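Local coordinates for transcriptional regulator (Streptococcus dysgalactiae, PDB 4YV9), which probably regulates transcription in quorum sensing, binding DNA and responding to short SHP peptide pheromones through its helical repeat domain, at residues 104-115 with 143-154; 187-195 with 204-212. One frame throughout, in Å; residues are numbered along the deposited sequence.

Contact 1 (104-115 with 143-154); sequences YESTMIKAILSS and YEIILLGNCSRF
The helical runs 104-113 and 143-151 lie side by side with their N-to-C directions 35° apart and their axes 9.1 Å apart at the closest point, Ala111 and Cys151 having the nearest CA atoms. Selenomethionine Met108 is the knob here, seated among Ile146, Leu147, Asn150 and Cys151. Its CG stands anti to the backbone N (chi1 177°) and the chain runs out extended, which carries SE to 3.8 Å from Leu147 CD2 and CE towards the amide of Asn150. That amide faces the ligand as well: Asn150 ND2 donates to the backbone of the bound peptide, and Ile112 and Ile146 pack on the same peptide. Helix 124-136 comes between the two in the chain, as expected for next-but-one helices in a TPR-like C-terminal domain, and these three residues probably belong to its inner, peptide-binding surface; helix 72-85 covers Met108 and Ile112 on one side. At the N-terminal ends Tyr143 OH donates to Glu105 OE2 over 2.7 Å, reaching the oxygen from above the carboxylate plane, and the same hydroxyl sits at the edge of the Tyr104 ring, 3.8 Å from CD2. Leu147 CD1, one turn on, lies over one face of the Tyr143 ring, near its rim. Towards the C-terminal ends Arg153 NH2 makes a weak, bent bond (125° at the hydrogen) to Ala111 O, 2.7 Å away. Ser114 OG donates to this same carbonyl oxygen, and lies at the edge of the Phe154 ring.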
loop_
_atom_site.group_PDB
_atom_site.type_symbol
_atom_site.label_atom_id
_atom_site.label_comp_id
_atom_site.label_asym_id
_atom_site.label_seq_id
_atom_site.Cartn_x
_atom_site.Cartn_y
_atom_site.Cartn_z
ATOM N N TYR B 104 -6.291 -16.703 -19.721
ATOM C CA TYR B 104 -6.783 -16.220 -18.435
ATOM C C TYR B 104 -7.271 -14.780 -18.522
ATOM O O TYR B 104 -8.274 -14.428 -17.899
ATOM C CB TYR B 104 -5.709 -16.339 -17.354
ATOM C CG TYR B 104 -5.106 -17.720 -17.268
ATOM C CD1 TYR B 104 -5.880 -18.847 -17.493
ATOM C CD2 TYR B 104 -3.752 -17.891 -16.994
ATOM C CE1 TYR B 104 -5.334 -20.105 -17.435
ATOM C CE2 TYR B 104 -3.200 -19.143 -16.931
ATOM C CZ TYR B 104 -3.992 -20.246 -17.152
ATOM O OH TYR B 104 -3.441 -21.498 -17.096
ATOM N N GLU B 105 -6.571 -13.959 -19.296
ATOM C CA GLU B 105 -6.972 -12.570 -19.495
ATOM C C GLU B 105 -8.346 -12.458 -20.180
ATOM O O GLU B 105 -9.195 -11.682 -19.758
ATOM C CB GLU B 105 -5.934 -11.816 -20.322
ATOM C CG GLU B 105 -4.612 -11.477 -19.585
ATOM C CD GLU B 105 -3.696 -12.668 -19.454
ATOM O OE1 GLU B 105 -4.041 -13.739 -19.998
ATOM O OE2 GLU B 105 -2.634 -12.544 -18.801
ATOM N N SER B 106 -8.557 -13.210 -21.248
ATOM C CA SER B 106 -9.822 -13.074 -21.961
ATOM C C SER B 106 -10.924 -13.676 -21.114
ATOM O O SER B 106 -12.027 -13.145 -21.089
ATOM C CB SER B 106 -9.764 -13.708 -23.354
ATOM O OG SER B 106 -9.389 -15.069 -23.298
ATOM N N THR B 107 -10.623 -14.762 -20.399
ATOM C CA THR B 107 -11.594 -15.342 -19.474
ATOM C C THR B 107 -12.013 -14.290 -18.444
ATOM O O THR B 107 -13.192 -14.150 -18.133
ATOM C CB THR B 107 -11.043 -16.603 -18.749
ATOM O OG1 THR B 107 -11.019 -17.712 -19.663
ATOM C CG2 THR B 107 -11.940 -16.958 -17.564
HETATM N N MSE B 108 -11.042 -13.527 -17.948
HETATM C CA MSE B 108 -11.328 -12.418 -17.049
HETATM C C MSE B 108 -12.096 -11.248 -17.699
HETATM O O MSE B 108 -12.947 -10.621 -17.063
HETATM C CB MSE B 108 -10.024 -11.886 -16.460
HETATM C CG MSE B 108 -10.236 -10.698 -15.587
HETATM SE SE MSE B 108 -8.563 -9.889 -14.916
HETATM C CE MSE B 108 -9.349 -8.189 -14.525
ATOM N N ILE B 109 -11.766 -10.934 -18.945
ATOM C CA ILE B 109 -12.472 -9.872 -19.676
ATOM C C ILE B 109 -13.943 -10.242 -19.878
ATOM O O ILE B 109 -14.833 -9.399 -19.741
ATOM C CB ILE B 109 -11.823 -9.593 -21.035
ATOM C CG1 ILE B 109 -10.412 -9.046 -20.836
ATOM C CG2 ILE B 109 -12.631 -8.555 -21.824
ATOM C CD1 ILE B 109 -9.601 -8.973 -22.111
ATOM N N LYS B 110 -14.190 -11.514 -20.181
ATOM C CA LYS B 110 -15.555 -12.022 -20.328
ATOM C C LYS B 110 -16.320 -11.926 -19.012
ATOM O O LYS B 110 -17.501 -11.574 -18.998
ATOM C CB LYS B 110 -15.550 -13.471 -20.823
ATOM C CG LYS B 110 -14.939 -13.662 -22.211
ATOM C CD LYS B 110 -15.106 -15.100 -22.699
ATOM C CE LYS B 110 -14.306 -15.354 -23.964
ATOM N NZ LYS B 110 -14.537 -16.738 -24.480
ATOM N N ALA B 111 -15.649 -12.248 -17.911
ATOM C CA ALA B 111 -16.272 -12.178 -16.587
ATOM C C ALA B 111 -16.701 -10.752 -16.275
ATOM O O ALA B 111 -17.801 -10.514 -15.784
ATOM C CB ALA B 111 -15.315 -12.686 -15.508
ATOM N N ILE B 112 -15.818 -9.804 -16.557
ATOM C CA ILE B 112 -16.097 -8.401 -16.270
ATOM C C ILE B 112 -17.180 -7.887 -17.189
ATOM O O ILE B 112 -18.123 -7.223 -16.753
ATOM C CB ILE B 112 -14.837 -7.523 -16.430
ATOM C CG1 ILE B 112 -13.847 -7.824 -15.318
ATOM C CG2 ILE B 112 -15.206 -6.041 -16.428
ATOM C CD1 ILE B 112 -12.423 -7.465 -15.677
ATOM N N LEU B 113 -17.037 -8.204 -18.470
ATOM C CA LEU B 113 -17.992 -7.778 -19.487
ATOM C C LEU B 113 -19.401 -8.301 -19.222
ATOM O O LEU B 113 -20.382 -7.654 -19.594
ATOM C CB LEU B 113 -17.519 -8.228 -20.872
ATOM C CG LEU B 113 -18.472 -8.060 -22.055
ATOM C CD1 LEU B 113 -18.834 -6.607 -22.233
ATOM C CD2 LEU B 113 -17.836 -8.614 -23.309
ATOM N N SER B 114 -19.507 -9.469 -18.589
ATOM C CA SER B 114 -20.815 -10.052 -18.277
ATOM C C SER B 114 -21.602 -9.196 -17.287
ATOM O O SER B 114 -22.826 -9.317 -17.195
ATOM C CB SER B 114 -20.666 -11.463 -17.707
ATOM O OG SER B 114 -20.073 -11.414 -16.423
ATOM N N SER B 115 -20.901 -8.342 -16.542
ATOM C CA SER B 115 -21.549 -7.477 -15.556
ATOM C C SER B 115 -22.229 -6.265 -16.175
ATOM O O SER B 115 -22.911 -5.521 -15.478
ATOM C CB SER B 115 -20.544 -7.005 -14.500
ATOM O OG SER B 115 -20.539 -7.866 -13.371
ATOM N N TYR B 143 -1.447 -10.738 -9.834
ATOM C CA TYR B 143 -2.086 -11.405 -10.985
ATOM C C TYR B 143 -3.162 -12.407 -10.573
ATOM O O TYR B 143 -4.322 -12.316 -11.006
ATOM C CB TYR B 143 -1.011 -12.115 -11.821
ATOM C CG TYR B 143 -1.442 -12.737 -13.146
ATOM C CD1 TYR B 143 -1.941 -11.948 -14.173
ATOM C CD2 TYR B 143 -1.259 -14.100 -13.392
ATOM C CE1 TYR B 143 -2.267 -12.492 -15.395
ATOM C CE2 TYR B 143 -1.587 -14.656 -14.619
ATOM C CZ TYR B 143 -2.097 -13.841 -15.613
ATOM O OH TYR B 143 -2.432 -14.357 -16.845
ATOM N N GLU B 144 -2.779 -13.364 -9.735
ATOM C CA GLU B 144 -3.699 -14.425 -9.344
ATOM C C GLU B 144 -4.841 -13.876 -8.506
ATOM O O GLU B 144 -5.986 -14.311 -8.649
ATOM C CB GLU B 144 -2.957 -15.534 -8.579
ATOM C CG GLU B 144 -2.029 -16.378 -9.445
ATOM C CD GLU B 144 -0.687 -15.695 -9.758
ATOM O OE1 GLU B 144 -0.243 -14.814 -8.988
ATOM O OE2 GLU B 144 -0.084 -16.037 -10.794
ATOM N N ILE B 145 -4.534 -12.907 -7.646
ATOM C CA ILE B 145 -5.536 -12.297 -6.782
ATOM C C ILE B 145 -6.571 -11.531 -7.614
ATOM O O ILE B 145 -7.775 -11.641 -7.381
ATOM C CB ILE B 145 -4.875 -11.334 -5.742
ATOM C CG1 ILE B 145 -3.943 -12.101 -4.799
ATOM C CG2 ILE B 145 -5.939 -10.594 -4.930
ATOM C CD1 ILE B 145 -2.991 -11.166 -4.032
ATOM N N ILE B 146 -6.106 -10.761 -8.589
ATOM C CA ILE B 146 -7.023 -9.984 -9.432
ATOM C C ILE B 146 -7.857 -10.902 -10.344
ATOM O O ILE B 146 -9.055 -10.674 -10.569
ATOM C CB ILE B 146 -6.249 -8.958 -10.272
ATOM C CG1 ILE B 146 -5.605 -7.905 -9.359
ATOM C CG2 ILE B 146 -7.166 -8.286 -11.321
ATOM C CD1 ILE B 146 -6.590 -7.074 -8.595
ATOM N N LEU B 147 -7.230 -11.950 -10.866
ATOM C CA LEU B 147 -7.970 -12.928 -11.654
ATOM C C LEU B 147 -9.106 -13.532 -10.829
ATOM O O LEU B 147 -10.258 -13.537 -11.263
ATOM C CB LEU B 147 -7.043 -14.019 -12.168
ATOM C CG LEU B 147 -6.170 -13.642 -13.367
ATOM C CD1 LEU B 147 -5.146 -14.741 -13.608
ATOM C CD2 LEU B 147 -7.053 -13.414 -14.621
ATOM N N LEU B 148 -8.784 -14.019 -9.634
ATOM C CA LEU B 148 -9.780 -14.634 -8.767
ATOM C C LEU B 148 -10.889 -13.659 -8.419
ATOM O O LEU B 148 -12.067 -13.999 -8.494
ATOM C CB LEU B 148 -9.145 -15.160 -7.473
ATOM C CG LEU B 148 -10.134 -15.666 -6.418
ATOM C CD1 LEU B 148 -10.761 -16.948 -6.901
ATOM C CD2 LEU B 148 -9.462 -15.884 -5.064
ATOM N N GLY B 149 -10.501 -12.447 -8.036
ATOM C CA GLY B 149 -11.457 -11.435 -7.637
ATOM C C GLY B 149 -12.453 -11.152 -8.744
ATOM O O GLY B 149 -13.651 -11.083 -8.501
ATOM N N ASN B 150 -11.972 -11.029 -9.974
ATOM C CA ASN B 150 -12.855 -10.623 -11.056
ATOM C C ASN B 150 -13.613 -11.780 -11.719
ATOM O O ASN B 150 -14.568 -11.549 -12.445
ATOM C CB ASN B 150 -12.061 -9.828 -12.091
ATOM C CG ASN B 150 -11.762 -8.415 -11.615
ATOM O OD1 ASN B 150 -12.648 -7.711 -11.143
ATOM N ND2 ASN B 150 -10.522 -8.003 -11.732
ATOM N N CYS B 151 -13.214 -13.019 -11.445
ATOM C CA CYS B 151 -13.903 -14.175 -12.023
ATOM C C CYS B 151 -14.780 -14.916 -11.014
ATOM O O CYS B 151 -15.406 -15.917 -11.361
ATOM C CB CYS B 151 -12.888 -15.151 -12.626
ATOM S SG CYS B 151 -12.042 -14.465 -14.067
ATOM N N SER B 152 -14.830 -14.417 -9.779
ATOM C CA SER B 152 -15.477 -15.130 -8.669
ATOM C C SER B 152 -16.942 -15.466 -8.923
ATOM O O SER B 152 -17.456 -16.479 -8.439
ATOM C CB SER B 152 -15.360 -14.314 -7.377
ATOM O OG SER B 152 -14.019 -14.345 -6.888
ATOM N N ARG B 153 -17.630 -14.620 -9.677
ATOM C CA ARG B 153 -19.052 -14.870 -9.918
ATOM C C ARG B 153 -19.295 -16.121 -10.756
ATOM O O ARG B 153 -20.425 -16.602 -10.848
ATOM C CB ARG B 153 -19.699 -13.665 -10.592
ATOM C CG ARG B 153 -20.374 -12.704 -9.622
ATOM C CD ARG B 153 -20.903 -11.530 -10.397
ATOM N NE ARG B 153 -19.863 -11.102 -11.323
ATOM C CZ ARG B 153 -20.062 -10.797 -12.599
ATOM N NH1 ARG B 153 -21.289 -10.863 -13.129
ATOM N NH2 ARG B 153 -19.018 -10.433 -13.343
ATOM N N PHE B 154 -18.245 -16.649 -11.375
ATOM C CA PHE B 154 -18.416 -17.803 -12.243
ATOM C C PHE B 154 -17.742 -19.060 -11.705
ATOM O O PHE B 154 -17.705 -20.078 -12.386
ATOM C CB PHE B 154 -17.907 -17.465 -13.637
ATOM C CG PHE B 154 -18.658 -16.332 -14.275
ATOM C CD1 PHE B 154 -19.858 -16.569 -14.932
ATOM C CD2 PHE B 154 -18.187 -15.031 -14.186
ATOM C CE1 PHE B 154 -20.566 -15.529 -15.510
ATOM C CE2 PHE B 154 -18.885 -13.985 -14.760
ATOM C CZ PHE B 154 -20.078 -14.234 -15.427
#

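Contact 2 (187-195 with 204-212); sequences LSINCLIIS and SHYLIEKIE
Ser195 OG hydrogen-bonds to Tyr157 OH, at the start of helix 157-169, and also lies 3.1 Å from Cys191 O, one turn back in its own helix. Ser195 CB meets Ser204 OG across the contact, 3.5 Å away. Ser204 OG is itself hydrogen-bonded to Tyr200 O, just ahead of helix 201-215. These serines edge an antiparallel helix hairpin of the TPR-like domain, in which 187-195 and 204-212 meet at 156° with their axes 9.3 Å apart. Between them the packing is knobs-into-holes in both directions. Leu207 enters the hole formed by Ser188, Cys191, Leu192 and Ser195; its CD1 pushes in as far as the main chain, 3.5 Å from Leu192 N. Leu192 answers from the other helix, seated among Ser204, Leu207, Ile208 and Ile211. CG anti to the backbone N (chi1 172°) swings the branch across to the other helix, where CD1 sits 3.6 Å from Ser204 CA and CD2 touches Ile208 CG1 and Ile211 CD1. Helix 221-236 packs alongside, Val230 touching Leu192 and Tyr234 touching Ser204 and Ile208. Ile189 and Ile193 also pack on a modified side chain of the bound peptide. At the far end of the hairpin Ile189 and Ile211 cross at about a right angle, Ile189 CG1 resting 3.7 Å from Ile211 CD1.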
loop_
_atom_site.group_PDB
_atom_site.type_symbol
_atom_site.label_atom_id
_atom_site.label_comp_id
_atom_site.label_asym_id
_atom_site.label_seq_id
_atom_site.Cartn_x
_atom_site.Cartn_y
_atom_site.Cartn_z
ATOM N N LEU B 187 -10.979 -9.742 -0.585
ATOM C CA LEU B 187 -11.557 -10.936 -1.203
ATOM C C LEU B 187 -11.990 -11.982 -0.171
ATOM O O LEU B 187 -12.906 -12.766 -0.426
ATOM C CB LEU B 187 -10.569 -11.564 -2.188
ATOM C CG LEU B 187 -10.294 -10.790 -3.483
ATOM C CD1 LEU B 187 -9.634 -11.723 -4.479
ATOM C CD2 LEU B 187 -11.572 -10.185 -4.079
ATOM N N SER B 188 -11.326 -12.009 0.985
ATOM C CA SER B 188 -11.726 -12.922 2.051
ATOM C C SER B 188 -13.080 -12.495 2.597
ATOM O O SER B 188 -13.958 -13.331 2.825
ATOM C CB SER B 188 -10.687 -12.966 3.181
ATOM O OG SER B 188 -9.436 -13.434 2.705
ATOM N N ILE B 189 -13.242 -11.193 2.809
ATOM C CA ILE B 189 -14.528 -10.653 3.237
ATOM C C ILE B 189 -15.626 -10.960 2.206
ATOM O O ILE B 189 -16.740 -11.337 2.576
ATOM C CB ILE B 189 -14.434 -9.133 3.492
ATOM C CG1 ILE B 189 -13.520 -8.869 4.701
ATOM C CG2 ILE B 189 -15.831 -8.532 3.721
ATOM C CD1 ILE B 189 -13.195 -7.415 4.936
ATOM N N ASN B 190 -15.298 -10.822 0.922
ATOM C CA ASN B 190 -16.216 -11.162 -0.171
ATOM C C ASN B 190 -16.671 -12.619 -0.071
ATOM O O ASN B 190 -17.843 -12.929 -0.252
ATOM C CB ASN B 190 -15.554 -10.897 -1.534
ATOM C CG ASN B 190 -16.521 -11.073 -2.711
ATOM O OD1 ASN B 190 -17.485 -10.325 -2.851
ATOM N ND2 ASN B 190 -16.244 -12.049 -3.572
ATOM N N CYS B 191 -15.743 -13.516 0.237
ATOM C CA CYS B 191 -16.115 -14.916 0.377
ATOM C C CYS B 191 -16.976 -15.125 1.618
ATOM O O CYS B 191 -17.921 -15.914 1.595
ATOM C CB CYS B 191 -14.880 -15.817 0.446
ATOM S SG CYS B 191 -15.270 -17.563 0.162
ATOM N N LEU B 192 -16.638 -14.422 2.696
ATOM C CA LEU B 192 -17.399 -14.504 3.938
ATOM C C LEU B 192 -18.856 -14.099 3.714
ATOM O O LEU B 192 -19.772 -14.716 4.247
ATOM C CB LEU B 192 -16.760 -13.623 5.017
ATOM C CG LEU B 192 -17.548 -13.442 6.321
ATOM C CD1 LEU B 192 -17.902 -14.789 6.962
ATOM C CD2 LEU B 192 -16.801 -12.562 7.311
ATOM N N ILE B 193 -19.059 -13.065 2.909
ATOM C CA ILE B 193 -20.416 -12.627 2.557
ATOM C C ILE B 193 -21.232 -13.755 1.907
ATOM O O ILE B 193 -22.385 -13.998 2.284
ATOM C CB ILE B 193 -20.360 -11.391 1.622
ATOM C CG1 ILE B 193 -20.077 -10.141 2.449
ATOM C CG2 ILE B 193 -21.660 -11.220 0.846
ATOM C CD1 ILE B 193 -19.568 -8.960 1.631
ATOM N N ILE B 194 -20.618 -14.455 0.957
ATOM C CA ILE B 194 -21.270 -15.562 0.261
ATOM C C ILE B 194 -21.522 -16.737 1.200
ATOM O O ILE B 194 -22.573 -17.379 1.150
ATOM C CB ILE B 194 -20.422 -16.030 -0.938
ATOM C CG1 ILE B 194 -20.193 -14.868 -1.901
ATOM C CG2 ILE B 194 -21.090 -17.187 -1.652
ATOM C CD1 ILE B 194 -19.359 -15.226 -3.108
ATOM N N SER B 195 -20.554 -17.002 2.068
ATOM C CA SER B 195 -20.646 -18.102 3.013
ATOM C C SER B 195 -21.794 -17.899 3.984
ATOM O O SER B 195 -22.501 -18.847 4.335
ATOM C CB SER B 195 -19.333 -18.252 3.783
ATOM O OG SER B 195 -18.323 -18.737 2.923
ATOM N N SER B 204 -17.845 -19.673 7.286
ATOM C CA SER B 204 -17.911 -18.326 7.850
ATOM C C SER B 204 -16.969 -18.179 9.047
ATOM O O SER B 204 -16.198 -17.227 9.124
ATOM C CB SER B 204 -19.344 -17.989 8.273
ATOM O OG SER B 204 -20.218 -18.064 7.169
ATOM N N HIS B 205 -17.034 -19.137 9.967
ATOM C CA HIS B 205 -16.210 -19.113 11.171
ATOM C C HIS B 205 -14.719 -19.099 10.839
ATOM O O HIS B 205 -13.978 -18.273 11.367
ATOM C CB HIS B 205 -16.528 -20.304 12.070
ATOM C CG HIS B 205 -15.742 -20.315 13.340
ATOM N ND1 HIS B 205 -14.508 -20.916 13.448
ATOM C CD2 HIS B 205 -16.001 -19.767 14.553
ATOM C CE1 HIS B 205 -14.043 -20.753 14.674
ATOM N NE2 HIS B 205 -14.935 -20.061 15.364
ATOM N N TYR B 206 -14.288 -20.013 9.972
ATOM C CA TYR B 206 -12.915 -19.993 9.459
ATOM C C TYR B 206 -12.513 -18.614 8.922
ATOM O O TYR B 206 -11.457 -18.098 9.269
ATOM C CB TYR B 206 -12.734 -21.055 8.361
ATOM C CG TYR B 206 -11.399 -20.979 7.621
ATOM C CD1 TYR B 206 -11.230 -20.128 6.532
ATOM C CD2 TYR B 206 -10.317 -21.762 8.010
ATOM C CE1 TYR B 206 -10.020 -20.049 5.858
ATOM C CE2 TYR B 206 -9.098 -21.696 7.339
ATOM C CZ TYR B 206 -8.959 -20.835 6.262
ATOM O OH TYR B 206 -7.762 -20.745 5.584
ATOM N N LEU B 207 -13.356 -18.021 8.072
ATOM C CA LEU B 207 -13.014 -16.776 7.395
ATOM C C LEU B 207 -12.919 -15.592 8.347
ATOM O O LEU B 207 -12.075 -14.715 8.185
ATOM C CB LEU B 207 -14.043 -16.466 6.298
ATOM C CG LEU B 207 -13.888 -17.326 5.052
ATOM C CD1 LEU B 207 -15.115 -17.224 4.148
ATOM C CD2 LEU B 207 -12.624 -16.928 4.310
ATOM N N ILE B 208 -13.805 -15.578 9.332
ATOM C CA ILE B 208 -13.819 -14.555 10.364
ATOM C C ILE B 208 -12.507 -14.560 11.149
ATOM O O ILE B 208 -11.897 -13.514 11.375
ATOM C CB ILE B 208 -15.018 -14.783 11.315
ATOM C CG1 ILE B 208 -16.309 -14.331 10.630
ATOM C CG2 ILE B 208 -14.817 -14.067 12.638
ATOM C CD1 ILE B 208 -17.563 -14.997 11.213
ATOM N N GLU B 209 -12.069 -15.748 11.542
ATOM C CA GLU B 209 -10.785 -15.894 12.232
ATOM C C GLU B 209 -9.611 -15.407 11.358
ATOM O O GLU B 209 -8.755 -14.665 11.833
ATOM C CB GLU B 209 -10.585 -17.350 12.657
ATOM C CG GLU B 209 -9.278 -17.624 13.366
ATOM C CD GLU B 209 -8.160 -18.003 12.410
ATOM O OE1 GLU B 209 -8.459 -18.329 11.240
ATOM O OE2 GLU B 209 -6.992 -17.966 12.831
ATOM N N LYS B 210 -9.583 -15.810 10.086
ATOM C CA LYS B 210 -8.551 -15.347 9.151
ATOM C C LYS B 210 -8.584 -13.831 8.959
ATOM O O LYS B 210 -7.547 -13.179 8.977
ATOM C CB LYS B 210 -8.696 -16.018 7.782
ATOM C CG LYS B 210 -8.637 -17.533 7.800
ATOM C CD LYS B 210 -7.314 -18.052 8.356
ATOM C CE LYS B 210 -6.130 -17.679 7.496
ATOM N NZ LYS B 210 -4.864 -18.258 8.097
ATOM N N ILE B 211 -9.774 -13.272 8.766
ATOM C CA ILE B 211 -9.895 -11.833 8.543
ATOM C C ILE B 211 -9.424 -11.065 9.777
ATOM O O ILE B 211 -8.730 -10.067 9.660
ATOM C CB ILE B 211 -11.335 -11.436 8.172
ATOM C CG1 ILE B 211 -11.666 -11.920 6.750
ATOM C CG2 ILE B 211 -11.511 -9.920 8.234
ATOM C CD1 ILE B 211 -13.192 -12.049 6.468
ATOM N N GLU B 212 -9.778 -11.546 10.961
ATOM C CA GLU B 212 -9.334 -10.891 12.185
ATOM C C GLU B 212 -7.815 -10.890 12.253
ATOM O O GLU B 212 -7.206 -9.898 12.670
ATOM C CB GLU B 212 -9.914 -11.581 13.419
ATOM C CG GLU B 212 -11.398 -11.365 13.585
ATOM C CD GLU B 212 -11.991 -12.206 14.702
ATOM O OE1 GLU B 212 -11.332 -13.171 15.152
ATOM O OE2 GLU B 212 -13.118 -11.890 15.129
#

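Contact 1 and contact 2 follow one another along the chain, the first pairing helices 103-113 and 142-151, the second helices 179-197 and 201-215, all in the C-terminal, TPR-like part of the protein. Their centres are about 20 Å apart, yet they touch directly: Leu187 of contact 2 puts CD1 3.4 Å from Ile145 O and packs against Gly149 and Leu148 of contact 1. Helix 157-169 also bridges them, meeting Leu148 and Ser152 in one and Ser188 and Cys191 in the other. Both pairs reach the bound peptide, which is consistent with successive layers of one helical array lining a shared peptide site, probably also the one used by the pheromone.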